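Local coordinates for protein M32 carboxypeptidase (Chitinophagaceae bacterium, PDB 7A03) that probably trims amino acids from the C-terminal ends of peptides as a metal-dependent carboxypeptidase of the M32 family, at residues Q299-E304 with I356-H361; V307-N312 with A340-Q345; N312-Q317 with Q335-A340; F316-I321 with E327-V332. All blocks are in the same frame, centred on the assembly; numbering follows the deposited sequence.

Contact 1: Q299-E304 with I356-H361; sequences QSRLWE and ITYHFH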
# COMPACT_ATOMS: atom_id res chain seq x y z
N GLN A 299 -2.32 -7.93 -0.31
CA GLN A 299 -2.73 -8.54 -1.59
C GLN A 299 -1.73 -8.23 -2.71
O GLN A 299 -1.33 -9.14 -3.47
CB GLN A 299 -4.12 -8.04 -1.94
CG GLN A 299 -5.15 -8.42 -0.91
CD GLN A 299 -5.16 -9.91 -0.67
OE1 GLN A 299 -5.70 -10.68 -1.47
NE2 GLN A 299 -4.54 -10.35 0.43
N SER A 300 -1.28 -6.98 -2.79
CA SER A 300 -0.27 -6.65 -3.81
C SER A 300 1.03 -7.42 -3.61
O SER A 300 1.62 -7.94 -4.58
CB SER A 300 -0.03 -5.14 -3.90
OG SER A 300 0.58 -4.64 -2.72
N ARG A 301 1.51 -7.49 -2.37
CA ARG A 301 2.78 -8.15 -2.11
C ARG A 301 2.69 -9.67 -2.22
O ARG A 301 3.66 -10.31 -2.63
CB ARG A 301 3.32 -7.78 -0.73
CG ARG A 301 3.76 -6.32 -0.61
CD ARG A 301 4.84 -5.92 -1.62
NE ARG A 301 5.44 -4.65 -1.23
CZ ARG A 301 6.29 -3.94 -1.97
NH1 ARG A 301 6.80 -2.83 -1.47
NH2 ARG A 301 6.66 -4.35 -3.18
N LEU A 302 1.54 -10.26 -1.84
CA LEU A 302 1.41 -11.71 -1.94
C LEU A 302 1.54 -12.14 -3.38
O LEU A 302 2.25 -13.11 -3.69
CB LEU A 302 0.06 -12.16 -1.37
CG LEU A 302 -0.25 -13.66 -1.38
CD1 LEU A 302 -1.13 -14.01 -0.19
CD2 LEU A 302 -0.94 -14.08 -2.67
N TRP A 303 0.87 -11.41 -4.29
CA TRP A 303 1.01 -11.81 -5.69
C TRP A 303 2.37 -11.41 -6.28
O TRP A 303 2.99 -12.20 -7.01
CB TRP A 303 -0.12 -11.22 -6.52
CG TRP A 303 -1.45 -11.89 -6.30
CD1 TRP A 303 -2.44 -11.50 -5.46
CD2 TRP A 303 -1.93 -13.06 -6.97
NE1 TRP A 303 -3.53 -12.33 -5.58
CE2 TRP A 303 -3.23 -13.32 -6.48
CE3 TRP A 303 -1.39 -13.93 -7.94
CZ2 TRP A 303 -4.00 -14.38 -6.94
CZ3 TRP A 303 -2.17 -14.99 -8.39
CH2 TRP A 303 -3.45 -15.21 -7.88
N GLU A 304 2.86 -10.22 -5.95
CA GLU A 304 4.10 -9.75 -6.57
C GLU A 304 5.29 -10.62 -6.16
O GLU A 304 6.15 -10.94 -6.98
CB GLU A 304 4.36 -8.30 -6.18
CG GLU A 304 5.63 -7.75 -6.81
CD GLU A 304 6.19 -6.53 -6.11
OE1 GLU A 304 5.54 -6.05 -5.16
OE2 GLU A 304 7.29 -6.08 -6.50
N ILE A 356 13.82 -7.14 1.10
CA ILE A 356 14.43 -7.29 2.42
C ILE A 356 14.77 -5.91 2.96
O ILE A 356 14.26 -5.49 4.00
CB ILE A 356 15.67 -8.20 2.40
CG1 ILE A 356 15.31 -9.58 1.85
CG2 ILE A 356 16.29 -8.30 3.78
CD1 ILE A 356 14.25 -10.29 2.67
N THR A 357 15.64 -5.20 2.23
CA THR A 357 16.07 -3.89 2.71
C THR A 357 14.92 -2.89 2.80
O THR A 357 15.02 -1.94 3.59
CB THR A 357 17.19 -3.34 1.82
OG1 THR A 357 16.69 -3.16 0.49
CG2 THR A 357 18.39 -4.27 1.82
N TYR A 358 13.85 -3.09 2.02
CA TYR A 358 12.69 -2.19 2.07
C TYR A 358 12.28 -1.89 3.50
O TYR A 358 11.97 -0.74 3.85
CB TYR A 358 11.51 -2.83 1.33
CG TYR A 358 10.33 -1.89 1.11
CD1 TYR A 358 9.34 -1.75 2.08
CD2 TYR A 358 10.22 -1.16 -0.06
CE1 TYR A 358 8.28 -0.89 1.90
CE2 TYR A 358 9.16 -0.30 -0.26
CZ TYR A 358 8.19 -0.17 0.72
OH TYR A 358 7.12 0.68 0.54
N HIS A 359 12.28 -2.91 4.36
CA HIS A 359 11.73 -2.75 5.69
C HIS A 359 12.63 -1.92 6.60
O HIS A 359 12.11 -1.26 7.51
CB HIS A 359 11.32 -4.11 6.24
CG HIS A 359 10.44 -4.84 5.27
ND1 HIS A 359 9.14 -4.43 5.01
CD2 HIS A 359 10.68 -5.87 4.43
CE1 HIS A 359 8.62 -5.20 4.07
NE2 HIS A 359 9.53 -6.08 3.70
N PHE A 360 13.92 -1.83 6.30
CA PHE A 360 14.73 -0.86 7.02
C PHE A 360 14.32 0.57 6.67
O PHE A 360 14.20 1.42 7.57
CB PHE A 360 16.22 -1.10 6.79
CG PHE A 360 16.72 -2.34 7.49
CD1 PHE A 360 16.59 -3.58 6.89
CD2 PHE A 360 17.26 -2.26 8.76
CE1 PHE A 360 17.03 -4.72 7.55
CE2 PHE A 360 17.69 -3.39 9.41
CZ PHE A 360 17.58 -4.61 8.81
N HIS A 361 14.06 0.83 5.39
CA HIS A 361 13.52 2.13 4.99
C HIS A 361 12.28 2.45 5.83
O HIS A 361 12.17 3.54 6.41
CB HIS A 361 13.17 2.13 3.50
CG HIS A 361 14.35 1.99 2.59
ND1 HIS A 361 15.07 3.07 2.10
CD2 HIS A 361 14.91 0.89 2.02
CE1 HIS A 361 16.04 2.64 1.31
NE2 HIS A 361 15.96 1.32 1.25

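Contact 2: V307-N312 with A340-Q345; sequences VGRSLN and AINHVQ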
# COMPACT_ATOMS: atom_id res chain seq x y z
N VAL A 307 4.26 -15.10 -4.54
CA VAL A 307 4.03 -15.83 -5.77
C VAL A 307 5.02 -15.38 -6.84
O VAL A 307 5.82 -16.17 -7.35
CB VAL A 307 2.57 -15.67 -6.24
CG1 VAL A 307 2.38 -16.39 -7.56
CG2 VAL A 307 1.61 -16.20 -5.17
N GLY A 308 5.00 -14.08 -7.17
CA GLY A 308 5.61 -13.59 -8.40
C GLY A 308 7.12 -13.61 -8.44
O GLY A 308 7.69 -13.43 -9.51
N ARG A 309 7.79 -13.81 -7.31
CA ARG A 309 9.24 -13.94 -7.30
C ARG A 309 9.69 -15.35 -6.91
O ARG A 309 10.89 -15.58 -6.69
CB ARG A 309 9.87 -12.87 -6.40
CG ARG A 309 9.63 -11.44 -6.90
CD ARG A 309 10.44 -10.39 -6.11
NE ARG A 309 9.92 -9.06 -6.45
CZ ARG A 309 10.34 -8.30 -7.46
NH1 ARG A 309 11.35 -8.69 -8.24
NH2 ARG A 309 9.75 -7.13 -7.69
N SER A 310 8.75 -16.28 -6.81
CA SER A 310 9.04 -17.62 -6.32
C SER A 310 9.49 -18.54 -7.45
O SER A 310 9.15 -18.34 -8.62
CB SER A 310 7.80 -18.21 -5.65
OG SER A 310 6.86 -18.65 -6.61
N LEU A 311 10.29 -19.54 -7.08
CA LEU A 311 10.77 -20.50 -8.06
C LEU A 311 9.61 -21.26 -8.69
O LEU A 311 9.60 -21.48 -9.91
CB LEU A 311 11.77 -21.46 -7.42
CG LEU A 311 12.38 -22.48 -8.37
CD1 LEU A 311 13.17 -21.79 -9.46
CD2 LEU A 311 13.28 -23.43 -7.60
N ASN A 312 8.61 -21.65 -7.89
CA ASN A 312 7.47 -22.40 -8.41
C ASN A 312 6.74 -21.62 -9.50
O ASN A 312 6.36 -22.20 -10.52
CB ASN A 312 6.51 -22.75 -7.28
CG ASN A 312 6.94 -23.97 -6.52
OD1 ASN A 312 7.73 -24.78 -7.01
ND2 ASN A 312 6.42 -24.11 -5.31
N ALA A 340 18.37 -13.42 -10.25
CA ALA A 340 18.48 -12.04 -10.70
C ALA A 340 17.26 -11.22 -10.30
O ALA A 340 17.37 -10.03 -9.97
CB ALA A 340 18.65 -12.01 -12.21
N ILE A 341 16.07 -11.83 -10.35
CA ILE A 341 14.86 -11.12 -9.94
C ILE A 341 14.70 -11.08 -8.43
O ILE A 341 13.79 -10.41 -7.92
CB ILE A 341 13.60 -11.64 -10.65
CG1 ILE A 341 13.33 -13.09 -10.22
CG2 ILE A 341 13.77 -11.52 -12.16
CD1 ILE A 341 11.88 -13.47 -10.22
N ASN A 342 15.57 -11.79 -7.69
CA ASN A 342 15.62 -11.67 -6.24
C ASN A 342 16.94 -11.08 -5.74
O ASN A 342 17.56 -11.63 -4.83
CB ASN A 342 15.39 -13.03 -5.61
CG ASN A 342 13.96 -13.49 -5.73
OD1 ASN A 342 13.08 -12.98 -5.04
ND2 ASN A 342 13.73 -14.46 -6.59
N HIS A 343 17.37 -9.96 -6.33
CA HIS A 343 18.63 -9.33 -5.97
C HIS A 343 18.44 -8.39 -4.77
O HIS A 343 17.64 -7.45 -4.83
CB HIS A 343 19.22 -8.56 -7.14
CG HIS A 343 20.54 -7.93 -6.83
ND1 HIS A 343 21.69 -8.66 -6.62
CD2 HIS A 343 20.89 -6.63 -6.66
CE1 HIS A 343 22.69 -7.84 -6.35
NE2 HIS A 343 22.23 -6.61 -6.36
N VAL A 344 19.19 -8.64 -3.70
CA VAL A 344 19.10 -7.86 -2.47
C VAL A 344 20.32 -6.96 -2.36
O VAL A 344 21.47 -7.43 -2.46
CB VAL A 344 18.98 -8.77 -1.24
CG1 VAL A 344 19.28 -8.00 0.05
CG2 VAL A 344 17.59 -9.38 -1.18
N GLN A 345 20.08 -5.67 -2.12
CA GLN A 345 21.17 -4.70 -2.08
C GLN A 345 20.74 -3.49 -1.26
O GLN A 345 19.77 -2.83 -1.62
CB GLN A 345 21.46 -4.25 -3.51
CG GLN A 345 22.60 -3.27 -3.65
CD GLN A 345 23.19 -3.30 -5.04
OE1 GLN A 345 23.86 -4.25 -5.43
NE2 GLN A 345 22.93 -2.25 -5.82

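Contact 3: N312-Q317 with Q335-A340; sequences NFWKFQ and QEFYKA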
# COMPACT_ATOMS: atom_id res chain seq x y z
N ASN A 312 8.61 -21.65 -7.89
CA ASN A 312 7.47 -22.40 -8.41
C ASN A 312 6.74 -21.62 -9.50
O ASN A 312 6.36 -22.20 -10.52
CB ASN A 312 6.51 -22.75 -7.28
CG ASN A 312 6.94 -23.97 -6.52
OD1 ASN A 312 7.73 -24.78 -7.01
ND2 ASN A 312 6.42 -24.11 -5.31
N PHE A 313 6.51 -20.32 -9.29
CA PHE A 313 5.87 -19.50 -10.32
C PHE A 313 6.68 -19.54 -11.62
O PHE A 313 6.14 -19.72 -12.72
CB PHE A 313 5.77 -18.07 -9.80
CG PHE A 313 5.03 -17.10 -10.70
CD1 PHE A 313 3.65 -17.12 -10.77
CD2 PHE A 313 5.73 -16.16 -11.43
CE1 PHE A 313 2.96 -16.19 -11.57
CE2 PHE A 313 5.06 -15.25 -12.25
CZ PHE A 313 3.67 -15.27 -12.33
N TRP A 314 8.00 -19.40 -11.50
CA TRP A 314 8.86 -19.32 -12.66
C TRP A 314 9.11 -20.67 -13.33
O TRP A 314 9.47 -20.68 -14.51
CB TRP A 314 10.11 -18.48 -12.37
CG TRP A 314 9.70 -17.05 -12.25
CD1 TRP A 314 9.51 -16.33 -11.10
CD2 TRP A 314 9.29 -16.21 -13.33
NE1 TRP A 314 9.05 -15.06 -11.40
CE2 TRP A 314 8.92 -14.96 -12.76
CE3 TRP A 314 9.24 -16.37 -14.71
CZ2 TRP A 314 8.47 -13.90 -13.54
CZ3 TRP A 314 8.81 -15.30 -15.49
CH2 TRP A 314 8.43 -14.08 -14.90
N LYS A 315 8.87 -21.80 -12.66
CA LYS A 315 8.98 -23.08 -13.35
C LYS A 315 8.04 -23.13 -14.55
O LYS A 315 8.41 -23.64 -15.61
CB LYS A 315 8.66 -24.22 -12.40
CG LYS A 315 9.76 -24.50 -11.40
CD LYS A 315 9.38 -25.65 -10.48
CE LYS A 315 10.28 -25.69 -9.25
NZ LYS A 315 9.88 -26.81 -8.35
N PHE A 316 6.84 -22.58 -14.42
CA PHE A 316 5.91 -22.49 -15.53
C PHE A 316 6.14 -21.24 -16.37
O PHE A 316 6.13 -21.32 -17.61
CB PHE A 316 4.47 -22.50 -15.00
CG PHE A 316 3.42 -22.33 -16.06
CD1 PHE A 316 2.96 -23.43 -16.77
CD2 PHE A 316 2.86 -21.09 -16.32
CE1 PHE A 316 1.98 -23.28 -17.73
CE2 PHE A 316 1.88 -20.93 -17.30
CZ PHE A 316 1.44 -22.04 -18.00
N GLN A 317 6.35 -20.09 -15.74
CA GLN A 317 6.41 -18.86 -16.52
C GLN A 317 7.73 -18.66 -17.27
O GLN A 317 7.74 -18.04 -18.34
CB GLN A 317 6.09 -17.64 -15.66
CG GLN A 317 4.64 -17.57 -15.18
CD GLN A 317 3.64 -17.28 -16.30
OE1 GLN A 317 4.01 -16.91 -17.42
NE2 GLN A 317 2.36 -17.42 -15.99
N GLN A 335 17.49 -20.80 -13.03
CA GLN A 335 18.13 -20.42 -11.77
C GLN A 335 18.76 -19.03 -11.85
O GLN A 335 18.65 -18.24 -10.90
CB GLN A 335 19.18 -21.46 -11.38
CG GLN A 335 18.65 -22.55 -10.48
CD GLN A 335 18.09 -22.00 -9.18
OE1 GLN A 335 18.63 -21.05 -8.61
NE2 GLN A 335 16.99 -22.57 -8.72
N GLU A 336 19.44 -18.72 -12.96
CA GLU A 336 20.02 -17.38 -13.10
C GLU A 336 18.95 -16.31 -13.07
O GLU A 336 19.11 -15.27 -12.41
CB GLU A 336 20.83 -17.29 -14.39
CG GLU A 336 22.06 -18.17 -14.37
CD GLU A 336 22.78 -18.21 -15.70
OE1 GLU A 336 22.11 -18.39 -16.74
OE2 GLU A 336 24.02 -18.07 -15.71
N PHE A 337 17.84 -16.54 -13.78
CA PHE A 337 16.75 -15.58 -13.80
C PHE A 337 16.14 -15.41 -12.41
O PHE A 337 15.89 -14.28 -11.96
CB PHE A 337 15.71 -16.03 -14.83
CG PHE A 337 14.59 -15.05 -15.00
CD1 PHE A 337 14.72 -13.97 -15.86
CD2 PHE A 337 13.40 -15.22 -14.30
CE1 PHE A 337 13.68 -13.06 -16.01
CE2 PHE A 337 12.38 -14.31 -14.45
CZ PHE A 337 12.52 -13.24 -15.30
N TYR A 338 15.92 -16.52 -11.71
CA TYR A 338 15.33 -16.50 -10.36
C TYR A 338 16.21 -15.71 -9.40
O TYR A 338 15.72 -14.85 -8.64
CB TYR A 338 15.15 -17.95 -9.91
CG TYR A 338 14.78 -18.15 -8.46
CD1 TYR A 338 13.59 -17.66 -7.94
CD2 TYR A 338 15.62 -18.86 -7.62
CE1 TYR A 338 13.26 -17.86 -6.61
CE2 TYR A 338 15.30 -19.06 -6.30
CZ TYR A 338 14.12 -18.56 -5.80
OH TYR A 338 13.79 -18.77 -4.47
N LYS A 339 17.51 -15.95 -9.45
CA LYS A 339 18.42 -15.21 -8.59
C LYS A 339 18.44 -13.73 -8.96
O LYS A 339 18.47 -12.86 -8.08
CB LYS A 339 19.82 -15.82 -8.67
CG LYS A 339 19.92 -17.21 -8.04
CD LYS A 339 19.38 -17.20 -6.61
CE LYS A 339 19.26 -18.59 -6.02
NZ LYS A 339 18.87 -18.53 -4.58
N ALA A 340 18.37 -13.42 -10.25
CA ALA A 340 18.48 -12.04 -10.70
C ALA A 340 17.26 -11.22 -10.30
O ALA A 340 17.37 -10.03 -9.97
CB ALA A 340 18.65 -12.01 -12.21

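Contact 4: F316-I321 with E327-V332; sequences FQYPRI and EQLGNV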
# COMPACT_ATOMS: atom_id res chain seq x y z
N PHE A 316 6.84 -22.58 -14.42
CA PHE A 316 5.91 -22.49 -15.53
C PHE A 316 6.14 -21.24 -16.37
O PHE A 316 6.13 -21.32 -17.61
CB PHE A 316 4.47 -22.50 -15.00
CG PHE A 316 3.42 -22.33 -16.06
CD1 PHE A 316 2.96 -23.43 -16.77
CD2 PHE A 316 2.86 -21.09 -16.32
CE1 PHE A 316 1.98 -23.28 -17.73
CE2 PHE A 316 1.88 -20.93 -17.30
CZ PHE A 316 1.44 -22.04 -18.00
N GLN A 317 6.35 -20.09 -15.74
CA GLN A 317 6.41 -18.86 -16.52
C GLN A 317 7.73 -18.66 -17.27
O GLN A 317 7.74 -18.04 -18.34
CB GLN A 317 6.09 -17.64 -15.66
CG GLN A 317 4.64 -17.57 -15.18
CD GLN A 317 3.64 -17.28 -16.30
OE1 GLN A 317 4.01 -16.91 -17.42
NE2 GLN A 317 2.36 -17.42 -15.99
N TYR A 318 8.85 -19.18 -16.77
CA TYR A 318 10.13 -18.86 -17.39
C TYR A 318 10.24 -19.34 -18.84
O TYR A 318 10.64 -18.54 -19.69
CB TYR A 318 11.33 -19.29 -16.53
CG TYR A 318 12.61 -18.71 -17.10
CD1 TYR A 318 12.78 -17.33 -17.18
CD2 TYR A 318 13.62 -19.53 -17.60
CE1 TYR A 318 13.91 -16.78 -17.74
CE2 TYR A 318 14.78 -18.98 -18.15
CZ TYR A 318 14.91 -17.61 -18.21
OH TYR A 318 16.03 -17.01 -18.76
N PRO A 319 9.91 -20.59 -19.18
CA PRO A 319 10.00 -20.98 -20.60
C PRO A 319 9.13 -20.11 -21.49
O PRO A 319 9.52 -19.81 -22.63
CB PRO A 319 9.56 -22.45 -20.60
CG PRO A 319 9.70 -22.90 -19.18
CD PRO A 319 9.46 -21.71 -18.33
N ARG A 320 7.99 -19.65 -20.97
CA ARG A 320 7.12 -18.79 -21.76
C ARG A 320 7.77 -17.43 -22.04
O ARG A 320 7.74 -16.93 -23.18
CB ARG A 320 5.76 -18.65 -21.08
CG ARG A 320 5.03 -19.96 -20.86
CD ARG A 320 3.75 -19.78 -20.02
NE ARG A 320 2.73 -18.93 -20.65
CZ ARG A 320 1.83 -19.37 -21.53
NH1 ARG A 320 1.82 -20.64 -21.89
NH2 ARG A 320 0.94 -18.52 -22.04
N ILE A 321 8.37 -16.81 -21.02
CA ILE A 321 8.99 -15.52 -21.29
C ILE A 321 10.29 -15.68 -22.08
O ILE A 321 10.70 -14.76 -22.79
CB ILE A 321 9.15 -14.58 -20.07
CG1 ILE A 321 10.21 -15.11 -19.11
CG2 ILE A 321 7.82 -14.31 -19.38
CD1 ILE A 321 10.73 -14.02 -18.18
N GLU A 327 16.21 -13.54 -27.64
CA GLU A 327 17.51 -12.89 -27.80
C GLU A 327 18.05 -12.35 -26.48
O GLU A 327 19.26 -12.16 -26.34
CB GLU A 327 17.46 -11.79 -28.85
CG GLU A 327 18.83 -11.28 -29.24
CD GLU A 327 18.83 -10.46 -30.52
OE1 GLU A 327 18.26 -10.92 -31.53
OE2 GLU A 327 19.42 -9.35 -30.50
N GLN A 328 17.18 -12.13 -25.50
CA GLN A 328 17.60 -11.62 -24.21
C GLN A 328 17.75 -12.72 -23.17
O GLN A 328 18.63 -12.63 -22.30
CB GLN A 328 16.58 -10.59 -23.70
CG GLN A 328 16.50 -9.31 -24.54
CD GLN A 328 15.79 -9.53 -25.87
OE1 GLN A 328 14.79 -10.27 -25.96
NE2 GLN A 328 16.32 -8.91 -26.93
N LEU A 329 16.94 -13.76 -23.24
CA LEU A 329 16.87 -14.77 -22.19
C LEU A 329 17.19 -16.17 -22.67
O LEU A 329 17.23 -17.09 -21.85
CB LEU A 329 15.48 -14.76 -21.55
CG LEU A 329 15.08 -13.42 -20.93
CD1 LEU A 329 13.64 -13.47 -20.44
CD2 LEU A 329 16.03 -13.09 -19.79
N GLY A 330 17.45 -16.36 -23.97
CA GLY A 330 17.61 -17.71 -24.50
C GLY A 330 18.84 -18.43 -24.00
O GLY A 330 18.87 -19.67 -24.01
N ASN A 331 19.86 -17.69 -23.56
CA ASN A 331 21.05 -18.27 -22.95
C ASN A 331 21.12 -18.01 -21.45
O ASN A 331 22.22 -18.03 -20.88
CB ASN A 331 22.31 -17.77 -23.67
CG ASN A 331 22.55 -16.29 -23.45
OD1 ASN A 331 21.62 -15.53 -23.15
ND2 ASN A 331 23.80 -15.86 -23.63
N VAL A 332 19.98 -17.78 -20.79
CA VAL A 332 19.89 -17.53 -19.35
C VAL A 332 19.05 -18.64 -18.72
O VAL A 332 17.94 -18.92 -19.18
CB VAL A 332 19.24 -16.15 -19.07
CG1 VAL A 332 19.17 -15.90 -17.56
CG2 VAL A 332 20.01 -15.04 -19.76

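Contact 1: Q299-E304 with I356-H361
R301 and Y358 make the whole contact: NH1 of R301 stands over one face of the Y358 ring, 3.7 Å from both CE2 and CZ. The guanidinium does not lie flat. Its plane is turned 80° from that of the ring, and it presents an edge to the phenol, NH1 foremost. CZ of R301 lies 5.1 Å from the ring centroid of Y358, so the cation-pi attraction is weak at most. Arginine suits the place for its length, since the CA atoms of R301 and Y358 are 12.3 Å apart and the two helices meet here through side chains. A bend at chi2 (-57°), followed by an extended end, brings the guanidinium to the phenol, and the side chain also touches S426 and A429 of helix 420-439. The far end of Y358 is fixed from beyond the contact, its OH being hydrogen-bonded to R350.

One turn along, R301 NH2 forms a salt bridge with E304 OE1 at 2.8 Å, entering on the syn side of the carboxylate and 15° out of its plane. OE1 is also hydrogen-bonded to H267 ND1. H267 belongs to an HExxH pattern, probably the zinc-binding signature of this metallopeptidase family, although no metal is bound to it here. With an alanine in place of R301, E304 would lose this cationic partner, and its carboxylate would probably be freer to turn and would orient H267 less firmly. A carboxylate held by an arginine and bonded to ND1 is consistent with a second-shell residue that turns a histidine's NE2 toward a metal site, while Y358 lends R301 mainly a flat, faintly attractive wall.

Contact 2: V307-N312 with A340-Q345
Two hydrogen bonds cross this contact, each ending on a backbone carbonyl. N342 ND2 donates to R309 O at 3.1 Å in an almost straight bond (173°), with the oxygen lying in the amide plane and the donor in the carbonyl plane. R309 NH1 donates to I341 O, of the residue before N342, at 3.0 Å, a more bent bond in which the oxygen sits 20° out of the guanidinium plane. The R309 chain runs extended from CG to NE, which lets its three nitrogens reach three separate acceptors: NH1 takes I341 O, NE takes N305 OD1, and NH2 pairs with E304. W263 adds a cation-pi contact.

N342 is just as fully engaged. Its ND2 also meets Y338 O, near the end of helix 334-341, while OD1 receives K496 NZ. An amide suits this place because it offers two N-H groups and an acceptor from one flat head; a leucine in its place would probably leave R309 O without this donor and K496 without its acceptor.

The loop of 307-312 is satisfied locally. V307 O accepts S310 N (3.0 Å), the bond that closes a type I turn, and also S310 OG (2.8 Å), and S310 OG caps the following helix at F313 N. G308 O takes the indole N-H of W263. Beside these polar ties, I341 CD1 rests 4.0 Å from R309 CA. The contact thus joins the link between helices 293-307 and 311-324 to the C-terminal end of helix 334-341, with helix 486-497 alongside, touching both R309 and N342.

Contact 3: N312-Q317 with Q335-A340
F337 turns its CG anti to its own backbone N (chi1 -176°), and W314 swings CG away from its carbonyl carbon (chi1 -70°); these settings send the phenyl and the indole toward each other between the two helices, where they meet. CE2 of F337 is the atom that touches. It stands 3.6 Å above the indole plane of W314, near the middle of the six-membered ring. The six carbons of that ring lie at nearly equal distances from it, F337 CE2 being 3.8 Å from W314 CE3 and 4.0 Å from W314 CH2. The ring centroids of F337 and W314 are 4.9 Å apart and the planes 62° from each other, a tilted edge-to-face pair with the edge of F337 directed at the face of W314.

The setting is the packing of helix 311-324 against helix 334-341 in a largely helical peptidase: within 312-317 and 335-340 the backbones are nearest at W314 and Y338, whose CA atoms are 7.4 Å apart. A tryptophan fits such a place because its broad face can accept a ring edge while its one polar atom is cared for, here by the bond from NE1 to G308 O.

The opposite face of the indole is covered from its own helix by F313, whose CD2 lies 3.5 Å above the plane of W314, so W314 is held between two phenylalanines and has little freedom to rock. F337 suits its place by being wholly apolar, since it is buried among hydrophobic neighbours: F258 and W263 of helix 258-277, L202 and I321. Its ring also meets that of Y318.

Contact 4: F316-I321 with E327-V332
Y318 and I321 reach from helix 311-324 to L329 and V332 in the connection between helices 311-324 and 334-341, where short helix 326-329 runs into a type I turn from L329 to V332. The Y318 side chain leads the contact. With CG anti to the backbone N (chi1 -169°), the phenol extends across to the turn and presents its hydroxyl end there, V332 O lying at the ring edge and near the ring plane. L329 comes to the phenol obliquely, its CD1 4.3 Å from Y318 CE1.

L329 points toward helix 311-324 and splits its contacts between two neighbours. Its CB lies beside the tyrosine hydroxyl, 3.6 Å from Y318 OH, while its CD1 meets I321 CD1 at 3.7 Å, the two aliphatic chains passing at a slant. Leucine and isoleucine suit this buried spot, where branched methyl groups pack against one another, and tyrosine suits its own because it offers a flat apolar body with a donor at the far end.

The turn is tied within itself by V332 N bonding to L329 O at 3.0 Å, an oxygen that also receives Q322 NE2. V332 turns apolar atoms to the phenol as well, with CB 3.3 Å from Y318 OH. The hydroxyl's own bond, from Y318 OH, goes to V332 O at 2.7 Å, and it arrives from above the carbonyl plane, 59° out of it.

Contact 1 closes the longest loop and contact 2 lies inside it; contacts 3 and 4 lie inside contact 2 and share F316 and Q317. Centre to centre, contact 3 is about 7 Å from contact 2 and about 9 Å from contact 4; I321 CD1 bridges these last two, 3.5 Å from both W314 CZ3 and F337 CZ. Contact 1, centred about 12 Å from contact 2, is joined to it by the salt bridge from E304 OE2 to R309 NH2 (2.9 Å). R301 touches the residues of the probable HExxH zinc site, whereas R309 lies near without touching them. Contact 4, about 25 Å from contact 1 between centres, has nearby a glycerol, probably from the crystallisation liquor, hydrogen-bonded by Q317 and R320.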